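Local coordinates for protein putative pterin-4-alpha-carbinolamine dehydratase (Brucella melitensis, PDB 3JST) that probably catalyses the dehydration of 4a-hydroxytetrahydrobiopterin to dihydrobiopterin, a step in pterin cofactor recycling, at residues D85-M88 with A89-M92. Numbering follows the deposited sequence.
Sequences DIKM and ARKM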
loop_
_atom_site.group_PDB
_atom_site.type_symbol
_atom_site.label_atom_id
_atom_site.label_comp_id
_atom_site.label_asym_id
_atom_site.label_seq_id
_atom_site.Cartn_x
_atom_site.Cartn_y
_atom_site.Cartn_z
ATOM N N ASP A 85 4.525 -5.421 1.373
ATOM C CA ASP A 85 3.310 -4.734 0.951
ATOM C C ASP A 85 2.365 -4.545 2.127
ATOM O O ASP A 85 1.737 -3.493 2.271
ATOM C CB ASP A 85 2.620 -5.525 -0.159
ATOM C CG ASP A 85 3.517 -5.724 -1.355
ATOM O OD1 ASP A 85 3.947 -4.698 -1.926
ATOM O OD2 ASP A 85 3.806 -6.891 -1.701
ATOM N N ILE A 86 2.285 -5.564 2.975
ATOM C CA ILE A 86 1.484 -5.487 4.193
ATOM C C ILE A 86 2.026 -4.400 5.127
ATOM O O ILE A 86 1.259 -3.628 5.682
ATOM C CB ILE A 86 1.440 -6.840 4.947
ATOM C CG1 ILE A 86 0.946 -7.977 4.031
ATOM C CG2 ILE A 86 0.558 -6.730 6.186
ATOM C CD1 ILE A 86 -0.309 -7.663 3.214
ATOM N N LYS A 87 3.344 -4.347 5.295
ATOM C CA LYS A 87 3.972 -3.317 6.132
ATOM C C LYS A 87 3.688 -1.908 5.607
ATOM O O LYS A 87 3.382 -0.993 6.381
ATOM C CB LYS A 87 5.485 -3.544 6.230
ATOM C CG LYS A 87 5.867 -4.735 7.082
ATOM C CD LYS A 87 7.372 -4.974 7.098
ATOM C CE LYS A 87 8.066 -4.101 8.117
ATOM N NZ LYS A 87 9.534 -4.370 8.172
ATOM N N MET A 88 3.787 -1.742 4.291
ATOM C CA MET A 88 3.558 -0.444 3.667
ATOM C C MET A 88 2.097 -0.018 3.807
ATOM O O MET A 88 1.818 1.120 4.165
ATOM C CB MET A 88 3.976 -0.472 2.192
ATOM C CG MET A 88 3.715 0.827 1.431
ATOM S SD MET A 88 4.534 2.266 2.142
ATOM C CE MET A 88 6.189 2.063 1.470
ATOM N N ALA A 89 1.170 -0.933 3.534
ATOM C CA ALA A 89 -0.257 -0.642 3.683
ATOM C C ALA A 89 -0.587 -0.259 5.128
ATOM O O ALA A 89 -1.326 0.695 5.373
ATOM C CB ALA A 89 -1.096 -1.834 3.241
ATOM N N ARG A 90 -0.025 -1.008 6.073
ATOM C CA ARG A 90 -0.181 -0.726 7.495
ATOM C C ARG A 90 0.311 0.678 7.844
ATOM O O ARG A 90 -0.396 1.425 8.518
ATOM C CB ARG A 90 0.571 -1.774 8.327
ATOM C CG ARG A 90 0.530 -1.554 9.836
ATOM C CD ARG A 90 1.329 -2.612 10.603
ATOM N NE ARG A 90 0.938 -3.971 10.239
ATOM C CZ ARG A 90 1.765 -4.945 9.845
ATOM N NH1 ARG A 90 3.080 -4.755 9.753
ATOM N NH2 ARG A 90 1.263 -6.138 9.546
ATOM N N LYS A 91 1.513 1.029 7.378
ATOM C CA LYS A 91 2.111 2.339 7.665
ATOM C C LYS A 91 1.303 3.467 7.035
ATOM O O LYS A 91 1.068 4.496 7.672
ATOM C CB LYS A 91 3.556 2.413 7.162
ATOM C CG LYS A 91 4.296 3.696 7.555
ATOM C CD LYS A 91 4.587 3.755 9.062
ATOM C CE LYS A 91 5.583 4.859 9.378
ATOM N NZ LYS A 91 5.943 4.920 10.817
ATOM N N MET A 92 0.895 3.267 5.783
ATOM C CA MET A 92 0.047 4.233 5.082
ATOM C C MET A 92 -1.256 4.480 5.834
ATOM O O MET A 92 -1.689 5.624 5.967
ATOM C CB MET A 92 -0.251 3.761 3.662
ATOM C CG MET A 92 0.901 3.989 2.707
ATOM S SD MET A 92 0.568 3.409 1.038
ATOM C CE MET A 92 1.979 4.111 0.183
#
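Arg-90 folds back along the helix over the preceding turn, and its guanidinium spans Ile-86 and Lys-87, lying over that turn. The evidence is two contacts from separate nitrogens: NH2 of Arg-90 lies 3.5 Å from CG2 of Ile-86, whereas NH1 of Arg-90 is 3.9 Å from CG of Lys-87, which it meets obliquely. The chain leaves the backbone extended through CD and then bends at chi3 (-53°), which turns the flat group toward the N-terminal end of the helix; one face of it overlies O of Ile-86. NH1 also forms a long, weak ion pair with Glu-83. The chain of Lys-87 bends at its own chi3, and its NZ lies 6.7 Å from NH1 of Arg-90, so the like charges are not in contact.

On the inner side, the terminal methyl of Met-92 lies against the sulfur and CG of Met-88, the two chains running at a slant to one another. SD of Met-88 is 3.7 Å from CE of Met-92, an apolar contact. Met-88 has CG anti to the backbone N and bends at chi2 (58°), which places SD there, while Met-92 stays extended beyond CG. Both are buried: Met-88 rests on Leu-73, and Met-92 reaches Val-71, Phe-34 and Phe-45.

Four i to i+4 backbone bonds fix the spacing of these side chains. Ala-89 N to Asp-85 O measures 2.9 Å, and Met-92 N to Met-88 O 2.8 Å with an N-H...O angle of 168°. The side chain of Asp-85 leaves the backbone pointing away from 89-92, and its carboxylate is hydrogen-bonded by Thr-75, His-58 and Thr-82 N. The pattern is that of an amphipathic alpha-helix, with Met-88, Ala-89 and Met-92 packed on the antiparallel sheet and Arg-90 exposed, within the alpha/beta fold of the pterin-4a-carbinolamine dehydratase family.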